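Local structure of nigritoxine (Vibrio nigripulchritudo, 5M41) at residues Gln129-Trp134 with Leu161-Gln166; Ser133-Asp138 with Val182-Tyr187; Gln555-Phe560 with Ile694-Arg699; Asn578-Val583 with Asp687-Asn692. The protein is a bacterial toxin that acts on crustaceans and insects and has a new fold. One frame throughout, in Å; residues are numbered along the deposited sequence.

How the interactions relate
The four contacts form two pairs on opposite sides of the centre of the single chain. Interactions 1 and 2 have centres about 9 Å apart and share S133 and W134 of the short helix 133-136. In interaction 2 the Y187 side chain is about 10 Å from the bound magnesium ion. Interactions 3 and 4 have centres about 8 Å apart and share the long helix 688-704. About 79 Å separates the centres of interactions 1 and 3. Along the chain, interactions 1 and 2 close before the other pair opens, and interaction 4 is nested inside the loop that interaction 3 closes. Each pair therefore ties together its own region, and neither bridges the two regions.

Interaction 1. Residues Gln129-Trp134 with Leu161-Gln166; sequences QNFTSW and LGYFNQ
L161 meets F131 through one methyl. Its CD2 lies 3.9 Å from F131 CZ and about as far from F131 CE2, at an oblique angle to the ring. L161 starts a tight turn, since its carbonyl oxygen accepts from F164 N. A short 3-10 segment follows from G162. Y163 then brings its hydroxyl over one face of the F131 ring. Its OH is 3.2 Å from F131 CE1 and 3.3 Å from F131 CZ. F131 CE1 lies at the edge of the Y163 ring, near its plane. The CG of Y163 sits between the backbone N and the carbonyl carbon (chi1 72°), and the ring reaches out to meet F131 from the opposite direction. F164 completes the set. Its CZ is 3.8 Å from F131 CZ, and each of these two atoms lies near the plane of the other ring. F164 CD1 also lies over one face of the Y163 ring, toward its rim. F131 thus has a hydroxyl over one face, F164 at the edge and the L161 methyl placed obliquely. F131 lies just before T132, the N-cap of helix 133-136. A83 also packs on F131, and I122 on L161. The contact links the start of this short helix to the loop leading into strand 170-173, an outer strand of the five-stranded antiparallel sheet.

Interaction 2. Residues Ser133-Asp138 with Val182-Tyr187; sequences SWEKRD and VERLDY
E135 and R184 form a bidentate, end-on salt bridge between the short helix 133-136 and helix 177-191. E135 also closes a capping box at the start of its own helix: T132 OG1 caps E135 N, and E135 OE1 accepts from T132 N. The side chain of R184 leaves its helix with CG anti to the backbone N (chi1 166°). From CB the chain bends at chi2 and then runs out through CD toward E135. NE does not take part in the bridge. It bonds to T84 OG1 instead, which gives the guanidinium a further anchor. CZ lies 3.6 Å from E135 OE1, at the centre of the fork. NH1 donates to E135 OE2 over 2.8 Å, almost perfectly straight at 179°. NH2 donates to E135 OE1, also at 2.8 Å. Each carboxylate oxygen uses its syn lone pair, and the two flat groups are nearly coplanar, 12° apart. This pairing fixes the rotation of both groups. NH2 has a second, weak bond to N130 O.

Through the capping box, the same carboxylate ties the helix start to R184. Y187, one turn further along helix 177-191, presents its ring edge to E135. The same helix carries V189, which with E192 and D195 belongs to the magnesium site, and the Y187 side chain is about 10 Å from that ion. A water donates to E135 OE2 at 2.7 Å and also hydrogen-bonds to Y187 OH.

Interaction 3. Residues Gln555-Phe560 with Ile694-Arg699; sequences QHKDDF and IVESMR
K557 and E696 meet through two extended side chains that leave their backbones in different ways. In K557, CG lies between the backbone N and the carbonyl carbon (chi1 60°). Beyond CG the chain is fully extended and carries the amine away from the loop. In E696, CG is anti to the backbone N (chi1 177°), and the chain is again extended up to the carboxylate. The two side chains cross at about a right angle.

Only their ends touch closely. K557 NZ donates to E696 OE1 at 2.7 Å, which makes a salt bridge. The amine comes from the syn side of the carboxylate, 19° out of its plane. The other oxygen, E696 OE2, is 3.6 Å from K557 NZ, so the grip falls on one oxygen. K557 CE follows behind, 3.5 Å from E696 OE1.

A second acid lies nearby. D558 OD1 is 4.7 Å from E696 OE2. These like charges do not touch, and the lysine charge on E696 may offset part of their repulsion.

The loop has its own supports. H556 to D559 form a type I beta turn, closed by D559 N bonding to H556 O at 3.2 Å. H556 ND1 makes a weak bond to D559 OD2. The lysine also packs against N693 of the same helix as E696. The arrangement is a surface salt bridge from a type I turn to a helix. It joins the link between helix 546-555 and edge strand 560-562 to helix 688-704.

Interaction 4. Residues Asn578-Val583 with Asp687-Asn692; sequences NPYSFV and DEFALN
Y580 lays its ring against the first turn of helix 688-704, where A690 and F689 receive it. A690 comes over one face of the ring. Its CA is 3.9 Å from the Y580 ring centroid and 24° off the ring normal, a CH-pi contact. The methyl lies toward the rim of the ring, with A690 CB 3.4 Å from Y580 CE1. This is close packing of an aromatic face on a helix backbone, with a small side chain at the contact point.

F689 meets the Y580 ring at CE2 and the hydroxyl. It swings out with CG anti to the backbone N (chi1 -176°), which brings its CD2 and CE2 edge to Y580. F689 CE2 is 3.8 Å from Y580 CE2, and Y580 OH lies near the plane of the F689 ring. The two ring planes stand at 85° in an oblique pair.

Y580 belongs to a type I beta turn, N578 to S581, in the connection between strands 571-576 and 583-589 of the six-stranded antiparallel sheet. N578 OD1 accepts from Y580 N at 2.9 Å, in the carbonyl plane, and forms an Asx turn. This bond holds the backbone from which the ring projects.

The helix side is braced as well. D687 is the N-cap, and its OD1 accepts from A690 N at 3.0 Å, from above the carboxylate plane. The buried phenol also reaches this cap: Y580 OH donates to a water at 2.7 Å, and that water donates to D687 OD2. The same oxygen forms a salt bridge with K613.

Interaction 1. Residues Gln129-Trp134 with Leu161-Gln166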
# COMPACT_ATOMS: atom_id res chain seq x y z
N GLN A 129 -31.64 8.12 30.97
CA GLN A 129 -30.30 7.52 30.75
C GLN A 129 -29.19 8.26 31.48
O GLN A 129 -28.12 7.73 31.68
CB GLN A 129 -29.91 7.67 29.27
CG GLN A 129 -30.19 6.50 28.39
CD GLN A 129 -29.99 6.86 26.93
OE1 GLN A 129 -29.43 7.93 26.58
NE2 GLN A 129 -30.46 5.99 26.05
N ASN A 130 -29.43 9.53 31.79
CA ASN A 130 -28.42 10.37 32.43
C ASN A 130 -28.25 10.11 33.91
O ASN A 130 -27.37 10.72 34.56
CB ASN A 130 -28.74 11.84 32.17
CG ASN A 130 -28.43 12.27 30.74
OD1 ASN A 130 -27.54 11.73 30.11
ND2 ASN A 130 -29.15 13.27 30.23
N PHE A 131 -29.06 9.18 34.45
CA PHE A 131 -29.01 8.81 35.85
C PHE A 131 -28.43 7.41 36.01
O PHE A 131 -28.64 6.56 35.17
CB PHE A 131 -30.42 8.92 36.47
CG PHE A 131 -30.97 10.34 36.44
CD1 PHE A 131 -30.65 11.25 37.45
CD2 PHE A 131 -31.78 10.76 35.38
CE1 PHE A 131 -31.15 12.55 37.41
CE2 PHE A 131 -32.27 12.06 35.33
CZ PHE A 131 -31.95 12.97 36.35
N THR A 132 -27.69 7.19 37.09
CA THR A 132 -27.16 5.86 37.39
C THR A 132 -28.29 4.89 37.71
O THR A 132 -29.44 5.32 37.92
CB THR A 132 -26.19 5.91 38.58
OG1 THR A 132 -26.91 6.26 39.78
CG2 THR A 132 -25.00 6.92 38.32
N SER A 133 -27.99 3.58 37.77
CA SER A 133 -28.97 2.59 38.25
C SER A 133 -29.52 2.96 39.61
O SER A 133 -30.75 2.92 39.82
CB SER A 133 -28.34 1.21 38.36
OG SER A 133 -27.90 0.82 37.11
N TRP A 134 -28.63 3.33 40.52
CA TRP A 134 -29.02 3.79 41.86
C TRP A 134 -29.96 4.97 41.83
O TRP A 134 -30.94 5.01 42.58
CB TRP A 134 -27.76 4.14 42.65
CG TRP A 134 -28.04 4.66 44.04
CD1 TRP A 134 -27.94 5.97 44.49
CD2 TRP A 134 -28.50 3.90 45.20
NE1 TRP A 134 -28.28 6.07 45.81
CE2 TRP A 134 -28.61 4.85 46.30
CE3 TRP A 134 -28.80 2.56 45.43
CZ2 TRP A 134 -29.02 4.47 47.56
CZ3 TRP A 134 -29.23 2.18 46.71
CH2 TRP A 134 -29.33 3.12 47.75
N LEU A 161 -39.34 13.89 35.53
CA LEU A 161 -38.50 14.82 36.31
C LEU A 161 -39.21 15.72 37.34
O LEU A 161 -38.59 16.65 37.89
CB LEU A 161 -37.64 15.68 35.37
CG LEU A 161 -36.52 15.04 34.54
CD1 LEU A 161 -35.78 16.14 33.80
CD2 LEU A 161 -35.54 14.24 35.39
N GLY A 162 -40.49 15.44 37.62
CA GLY A 162 -41.25 16.20 38.62
C GLY A 162 -40.51 16.39 39.93
O GLY A 162 -40.61 17.45 40.56
N TYR A 163 -39.73 15.38 40.33
CA TYR A 163 -39.00 15.45 41.60
C TYR A 163 -37.94 16.57 41.68
O TYR A 163 -37.51 16.94 42.77
CB TYR A 163 -38.40 14.09 41.98
CG TYR A 163 -37.21 13.64 41.15
CD1 TYR A 163 -35.91 13.76 41.65
CD2 TYR A 163 -37.39 13.08 39.88
CE1 TYR A 163 -34.82 13.34 40.89
CE2 TYR A 163 -36.31 12.67 39.12
CZ TYR A 163 -35.02 12.79 39.64
OH TYR A 163 -33.95 12.36 38.89
N PHE A 164 -37.54 17.11 40.53
CA PHE A 164 -36.61 18.24 40.50
C PHE A 164 -37.21 19.46 41.23
O PHE A 164 -36.49 20.34 41.68
CB PHE A 164 -36.25 18.60 39.05
CG PHE A 164 -35.06 17.84 38.49
CD1 PHE A 164 -34.86 16.48 38.77
CD2 PHE A 164 -34.16 18.49 37.64
CE1 PHE A 164 -33.76 15.80 38.23
CE2 PHE A 164 -33.06 17.81 37.09
CZ PHE A 164 -32.87 16.46 37.39
N ASN A 165 -38.53 19.49 41.38
CA ASN A 165 -39.19 20.60 42.08
C ASN A 165 -38.97 20.63 43.59
O ASN A 165 -39.13 21.67 44.22
CB ASN A 165 -40.68 20.61 41.77
CG ASN A 165 -40.95 21.01 40.35
OD1 ASN A 165 -40.55 22.09 39.93
ND2 ASN A 165 -41.61 20.13 39.60
N GLN A 166 -38.61 19.49 44.16
CA GLN A 166 -38.38 19.40 45.60
C GLN A 166 -36.90 19.58 45.96
O GLN A 166 -36.56 19.78 47.13
CB GLN A 166 -38.91 18.08 46.14
CG GLN A 166 -40.40 17.90 45.90
CD GLN A 166 -40.74 16.50 45.42
OE1 GLN A 166 -40.05 15.53 45.75
NE2 GLN A 166 -41.80 16.40 44.62

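Interaction 2. Residues Ser133-Asp138 with Val182-Tyr187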
# COMPACT_ATOMS: atom_id res chain seq x y z
N SER A 133 -27.99 3.58 37.77
CA SER A 133 -28.97 2.59 38.25
C SER A 133 -29.52 2.96 39.61
O SER A 133 -30.75 2.92 39.82
CB SER A 133 -28.34 1.21 38.36
OG SER A 133 -27.90 0.82 37.11
N TRP A 134 -28.63 3.33 40.52
CA TRP A 134 -29.02 3.79 41.86
C TRP A 134 -29.96 4.97 41.83
O TRP A 134 -30.94 5.01 42.58
CB TRP A 134 -27.76 4.14 42.65
CG TRP A 134 -28.04 4.66 44.04
CD1 TRP A 134 -27.94 5.97 44.49
CD2 TRP A 134 -28.50 3.90 45.20
NE1 TRP A 134 -28.28 6.07 45.81
CE2 TRP A 134 -28.61 4.85 46.30
CE3 TRP A 134 -28.80 2.56 45.43
CZ2 TRP A 134 -29.02 4.47 47.56
CZ3 TRP A 134 -29.23 2.18 46.71
CH2 TRP A 134 -29.33 3.12 47.75
N GLU A 135 -29.68 5.94 40.96
CA GLU A 135 -30.46 7.19 40.90
C GLU A 135 -31.78 7.10 40.16
O GLU A 135 -32.64 7.97 40.38
CB GLU A 135 -29.65 8.33 40.25
CG GLU A 135 -28.40 8.77 41.00
CD GLU A 135 -27.37 9.43 40.09
OE1 GLU A 135 -27.49 9.36 38.85
OE2 GLU A 135 -26.42 10.03 40.65
N LYS A 136 -31.92 6.12 39.27
CA LYS A 136 -33.01 6.10 38.28
C LYS A 136 -34.38 6.00 38.94
O LYS A 136 -35.39 6.48 38.41
CB LYS A 136 -32.84 4.93 37.32
CG LYS A 136 -32.21 5.28 35.98
CD LYS A 136 -32.02 3.99 35.19
CE LYS A 136 -31.53 4.23 33.78
NZ LYS A 136 -30.11 4.66 33.76
N ARG A 137 -34.41 5.35 40.10
CA ARG A 137 -35.63 5.16 40.89
C ARG A 137 -36.28 6.49 41.35
O ARG A 137 -37.49 6.55 41.54
CB ARG A 137 -35.33 4.18 42.05
CG ARG A 137 -36.48 3.86 43.01
CD ARG A 137 -37.69 3.22 42.33
NE ARG A 137 -38.84 3.14 43.24
CZ ARG A 137 -39.67 4.16 43.51
NH1 ARG A 137 -39.51 5.35 42.95
NH2 ARG A 137 -40.67 3.97 44.36
N ASP A 138 -35.49 7.56 41.51
CA ASP A 138 -35.98 8.85 42.01
C ASP A 138 -37.21 9.35 41.25
O ASP A 138 -38.14 9.91 41.84
CB ASP A 138 -34.89 9.93 41.99
CG ASP A 138 -33.77 9.68 43.01
OD1 ASP A 138 -32.74 10.39 42.94
OD2 ASP A 138 -33.91 8.80 43.88
N VAL A 182 -17.53 16.69 33.04
CA VAL A 182 -16.51 15.63 32.87
C VAL A 182 -16.46 14.77 34.12
O VAL A 182 -16.48 13.53 34.03
CB VAL A 182 -15.12 16.22 32.55
CG1 VAL A 182 -13.99 15.18 32.74
CG2 VAL A 182 -15.13 16.78 31.13
N GLU A 183 -16.42 15.41 35.29
CA GLU A 183 -16.31 14.64 36.54
C GLU A 183 -17.60 13.85 36.77
O GLU A 183 -17.55 12.75 37.29
CB GLU A 183 -15.96 15.55 37.74
CG GLU A 183 -14.51 16.03 37.70
CD GLU A 183 -14.24 17.33 38.46
OE1 GLU A 183 -15.16 18.16 38.66
OE2 GLU A 183 -13.07 17.57 38.81
N ARG A 184 -18.75 14.41 36.40
CA ARG A 184 -20.02 13.67 36.52
C ARG A 184 -20.06 12.41 35.64
O ARG A 184 -20.47 11.35 36.08
CB ARG A 184 -21.23 14.61 36.26
CG ARG A 184 -22.55 13.88 36.03
CD ARG A 184 -23.03 13.10 37.25
NE ARG A 184 -24.02 12.12 36.82
CZ ARG A 184 -24.80 11.42 37.63
NH1 ARG A 184 -24.71 11.55 38.96
NH2 ARG A 184 -25.66 10.56 37.11
N LEU A 185 -19.60 12.53 34.39
CA LEU A 185 -19.58 11.38 33.49
C LEU A 185 -18.62 10.30 34.04
O LEU A 185 -18.94 9.11 34.05
CB LEU A 185 -19.20 11.84 32.06
CG LEU A 185 -19.00 10.75 31.00
CD1 LEU A 185 -20.29 9.93 30.89
CD2 LEU A 185 -18.58 11.32 29.64
N ASP A 186 -17.44 10.70 34.51
CA ASP A 186 -16.51 9.73 35.11
C ASP A 186 -17.18 8.98 36.28
O ASP A 186 -17.09 7.77 36.38
CB ASP A 186 -15.24 10.42 35.63
CG ASP A 186 -14.28 10.84 34.53
OD1 ASP A 186 -14.36 10.33 33.39
OD2 ASP A 186 -13.45 11.72 34.81
N TYR A 187 -17.84 9.71 37.16
CA TYR A 187 -18.56 9.09 38.26
C TYR A 187 -19.64 8.15 37.78
O TYR A 187 -19.80 7.06 38.30
CB TYR A 187 -19.18 10.17 39.15
CG TYR A 187 -20.15 9.64 40.19
CD1 TYR A 187 -19.69 8.94 41.31
CD2 TYR A 187 -21.53 9.88 40.07
CE1 TYR A 187 -20.59 8.47 42.28
CE2 TYR A 187 -22.43 9.42 41.04
CZ TYR A 187 -21.96 8.73 42.14
OH TYR A 187 -22.86 8.27 43.09
O HOH W 1 -25.31 8.81 42.82

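Interaction 3. Residues Gln555-Phe560 with Ile694-Arg699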
# COMPACT_ATOMS: atom_id res chain seq x y z
N GLN A 555 7.75 -16.01 -15.73
CA GLN A 555 7.26 -17.34 -15.38
C GLN A 555 8.27 -18.42 -15.81
O GLN A 555 8.50 -19.37 -15.08
CB GLN A 555 5.90 -17.58 -16.04
CG GLN A 555 5.08 -18.72 -15.47
CD GLN A 555 3.78 -18.90 -16.23
OE1 GLN A 555 3.68 -19.77 -17.10
NE2 GLN A 555 2.80 -18.05 -15.95
N HIS A 556 8.89 -18.24 -16.96
CA HIS A 556 9.92 -19.16 -17.46
C HIS A 556 11.31 -18.57 -17.48
O HIS A 556 12.13 -18.85 -18.40
CB HIS A 556 9.49 -19.72 -18.80
CG HIS A 556 8.27 -20.57 -18.69
ND1 HIS A 556 8.34 -21.87 -18.39
CD2 HIS A 556 6.91 -20.25 -18.75
CE1 HIS A 556 7.08 -22.38 -18.30
NE2 HIS A 556 6.22 -21.38 -18.53
N LYS A 557 11.60 -17.80 -16.43
CA LYS A 557 12.84 -17.00 -16.37
C LYS A 557 14.13 -17.81 -16.40
O LYS A 557 15.16 -17.28 -16.80
CB LYS A 557 12.84 -16.07 -15.15
CG LYS A 557 12.75 -16.79 -13.81
CD LYS A 557 13.03 -15.78 -12.70
CE LYS A 557 13.14 -16.46 -11.35
NZ LYS A 557 13.50 -15.44 -10.31
N ASP A 558 14.07 -19.08 -16.00
CA ASP A 558 15.26 -19.95 -15.93
C ASP A 558 15.63 -20.69 -17.21
O ASP A 558 16.71 -21.26 -17.30
CB ASP A 558 15.08 -20.98 -14.80
CG ASP A 558 14.81 -20.33 -13.45
OD1 ASP A 558 15.57 -19.42 -13.07
OD2 ASP A 558 13.84 -20.75 -12.77
N ASP A 559 14.74 -20.70 -18.21
CA ASP A 559 14.99 -21.50 -19.43
C ASP A 559 15.80 -20.74 -20.47
O ASP A 559 15.63 -19.52 -20.63
CB ASP A 559 13.68 -21.97 -20.08
CG ASP A 559 12.75 -22.69 -19.10
OD1 ASP A 559 13.19 -23.61 -18.37
OD2 ASP A 559 11.55 -22.34 -19.08
N PHE A 560 16.63 -21.48 -21.19
CA PHE A 560 17.51 -20.93 -22.23
C PHE A 560 17.05 -21.39 -23.59
O PHE A 560 16.43 -22.45 -23.73
CB PHE A 560 18.96 -21.38 -22.01
CG PHE A 560 19.63 -20.76 -20.82
CD1 PHE A 560 20.56 -19.73 -20.99
CD2 PHE A 560 19.36 -21.22 -19.53
CE1 PHE A 560 21.20 -19.15 -19.90
CE2 PHE A 560 20.01 -20.66 -18.44
CZ PHE A 560 20.92 -19.62 -18.62
N ILE A 694 18.60 -9.03 -12.56
CA ILE A 694 19.79 -8.73 -13.37
C ILE A 694 20.94 -9.67 -12.95
O ILE A 694 21.62 -10.27 -13.80
CB ILE A 694 20.21 -7.27 -13.20
CG1 ILE A 694 19.28 -6.34 -13.99
CG2 ILE A 694 21.69 -7.05 -13.55
CD1 ILE A 694 19.55 -4.87 -13.73
N VAL A 695 21.12 -9.77 -11.65
CA VAL A 695 22.20 -10.53 -11.05
C VAL A 695 21.95 -12.03 -11.25
O VAL A 695 22.84 -12.77 -11.71
CB VAL A 695 22.33 -10.12 -9.55
CG1 VAL A 695 23.16 -11.12 -8.77
CG2 VAL A 695 22.97 -8.74 -9.46
N GLU A 696 20.75 -12.47 -10.91
CA GLU A 696 20.37 -13.87 -11.08
C GLU A 696 20.51 -14.32 -12.54
O GLU A 696 20.97 -15.42 -12.78
CB GLU A 696 18.95 -14.12 -10.56
CG GLU A 696 18.42 -15.53 -10.75
CD GLU A 696 17.02 -15.71 -10.18
OE1 GLU A 696 16.14 -14.87 -10.48
OE2 GLU A 696 16.79 -16.68 -9.42
N SER A 697 20.13 -13.45 -13.50
CA SER A 697 20.36 -13.73 -14.93
C SER A 697 21.83 -14.00 -15.19
O SER A 697 22.18 -14.94 -15.89
CB SER A 697 19.98 -12.55 -15.82
OG SER A 697 18.59 -12.44 -15.96
N MET A 698 22.68 -13.15 -14.63
CA MET A 698 24.11 -13.29 -14.85
C MET A 698 24.67 -14.60 -14.30
O MET A 698 25.42 -15.30 -14.99
CB MET A 698 24.84 -12.09 -14.29
CG MET A 698 24.46 -10.85 -15.08
SD MET A 698 25.25 -9.40 -14.36
CE MET A 698 24.68 -8.15 -15.49
N ARG A 699 24.26 -14.93 -13.08
CA ARG A 699 24.67 -16.17 -12.41
C ARG A 699 24.15 -17.43 -13.13
O ARG A 699 24.90 -18.39 -13.33
CB ARG A 699 24.21 -16.14 -10.94
CG ARG A 699 25.06 -15.24 -10.07
CD ARG A 699 24.49 -15.11 -8.66
NE ARG A 699 25.31 -14.20 -7.85
CZ ARG A 699 24.90 -13.61 -6.72
NH1 ARG A 699 23.67 -13.81 -6.26
NH2 ARG A 699 25.74 -12.82 -6.04

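Interaction 4. Residues Asn578-Val583 with Asp687-Asn692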
# COMPACT_ATOMS: atom_id res chain seq x y z
N ASN A 578 14.79 -14.70 -18.74
CA ASN A 578 14.63 -13.60 -17.74
C ASN A 578 14.62 -12.23 -18.40
O ASN A 578 15.57 -11.88 -19.10
CB ASN A 578 15.75 -13.63 -16.71
CG ASN A 578 15.42 -12.79 -15.47
OD1 ASN A 578 15.04 -11.60 -15.57
ND2 ASN A 578 15.55 -13.40 -14.30
N PRO A 579 13.54 -11.44 -18.19
CA PRO A 579 13.49 -10.20 -18.96
C PRO A 579 14.51 -9.14 -18.50
O PRO A 579 14.69 -8.16 -19.19
CB PRO A 579 12.04 -9.71 -18.74
CG PRO A 579 11.62 -10.33 -17.46
CD PRO A 579 12.38 -11.61 -17.30
N TYR A 580 15.18 -9.38 -17.38
CA TYR A 580 16.23 -8.48 -16.88
C TYR A 580 17.63 -8.96 -17.22
O TYR A 580 18.61 -8.53 -16.62
CB TYR A 580 16.10 -8.34 -15.35
CG TYR A 580 14.82 -7.65 -14.91
CD1 TYR A 580 14.75 -6.26 -14.81
CD2 TYR A 580 13.70 -8.39 -14.59
CE1 TYR A 580 13.57 -5.63 -14.40
CE2 TYR A 580 12.53 -7.78 -14.17
CZ TYR A 580 12.46 -6.40 -14.09
OH TYR A 580 11.29 -5.84 -13.67
N SER A 581 17.73 -9.92 -18.14
CA SER A 581 19.02 -10.46 -18.55
C SER A 581 19.71 -9.56 -19.56
O SER A 581 19.10 -9.20 -20.59
CB SER A 581 18.84 -11.83 -19.20
OG SER A 581 20.07 -12.25 -19.75
N PHE A 582 20.98 -9.23 -19.29
CA PHE A 582 21.83 -8.42 -20.19
C PHE A 582 23.07 -9.19 -20.61
O PHE A 582 24.08 -8.60 -21.06
CB PHE A 582 22.19 -7.07 -19.56
CG PHE A 582 21.00 -6.19 -19.33
CD1 PHE A 582 20.51 -5.38 -20.35
CD2 PHE A 582 20.32 -6.21 -18.11
CE1 PHE A 582 19.37 -4.61 -20.16
CE2 PHE A 582 19.17 -5.44 -17.91
CZ PHE A 582 18.70 -4.64 -18.94
N VAL A 583 22.98 -10.52 -20.47
CA VAL A 583 24.07 -11.43 -20.83
C VAL A 583 23.54 -12.63 -21.62
O VAL A 583 22.34 -12.89 -21.65
CB VAL A 583 24.83 -11.98 -19.58
CG1 VAL A 583 25.53 -10.84 -18.83
CG2 VAL A 583 23.89 -12.75 -18.65
N ASP A 687 14.77 -0.50 -6.78
CA ASP A 687 14.03 -1.59 -7.42
C ASP A 687 14.79 -2.92 -7.24
O ASP A 687 15.52 -3.37 -8.13
CB ASP A 687 13.77 -1.26 -8.88
CG ASP A 687 12.84 -2.24 -9.58
OD1 ASP A 687 12.52 -3.33 -9.05
OD2 ASP A 687 12.43 -1.91 -10.71
N GLU A 688 14.60 -3.52 -6.07
CA GLU A 688 15.28 -4.77 -5.72
C GLU A 688 14.90 -5.92 -6.65
O GLU A 688 15.73 -6.79 -6.94
CB GLU A 688 14.92 -5.17 -4.29
CG GLU A 688 15.76 -4.49 -3.23
CD GLU A 688 15.38 -4.96 -1.84
OE1 GLU A 688 14.22 -4.72 -1.41
OE2 GLU A 688 16.25 -5.57 -1.17
N PHE A 689 13.65 -5.93 -7.09
CA PHE A 689 13.17 -6.97 -8.00
C PHE A 689 13.97 -6.95 -9.31
O PHE A 689 14.44 -8.00 -9.77
CB PHE A 689 11.66 -6.81 -8.24
CG PHE A 689 11.05 -7.90 -9.11
CD1 PHE A 689 10.71 -9.13 -8.56
CD2 PHE A 689 10.81 -7.67 -10.47
CE1 PHE A 689 10.12 -10.13 -9.36
CE2 PHE A 689 10.23 -8.65 -11.26
CZ PHE A 689 9.88 -9.88 -10.70
N ALA A 690 14.13 -5.76 -9.89
CA ALA A 690 14.90 -5.61 -11.10
C ALA A 690 16.34 -6.01 -10.89
O ALA A 690 16.86 -6.83 -11.63
CB ALA A 690 14.82 -4.19 -11.64
N LEU A 691 16.97 -5.43 -9.86
CA LEU A 691 18.40 -5.69 -9.59
C LEU A 691 18.73 -7.17 -9.29
O LEU A 691 19.72 -7.69 -9.82
CB LEU A 691 18.92 -4.80 -8.45
CG LEU A 691 20.43 -4.70 -8.28
CD1 LEU A 691 21.11 -4.26 -9.57
CD2 LEU A 691 20.76 -3.73 -7.16
N ASN A 692 17.93 -7.82 -8.45
CA ASN A 692 18.08 -9.27 -8.18
C ASN A 692 17.99 -10.12 -9.47
O ASN A 692 18.79 -11.05 -9.67
CB ASN A 692 17.02 -9.77 -7.18
CG ASN A 692 17.24 -9.24 -5.77
OD1 ASN A 692 18.30 -8.68 -5.46
ND2 ASN A 692 16.24 -9.39 -4.90
O HOH W 2 11.48 -3.21 -13.06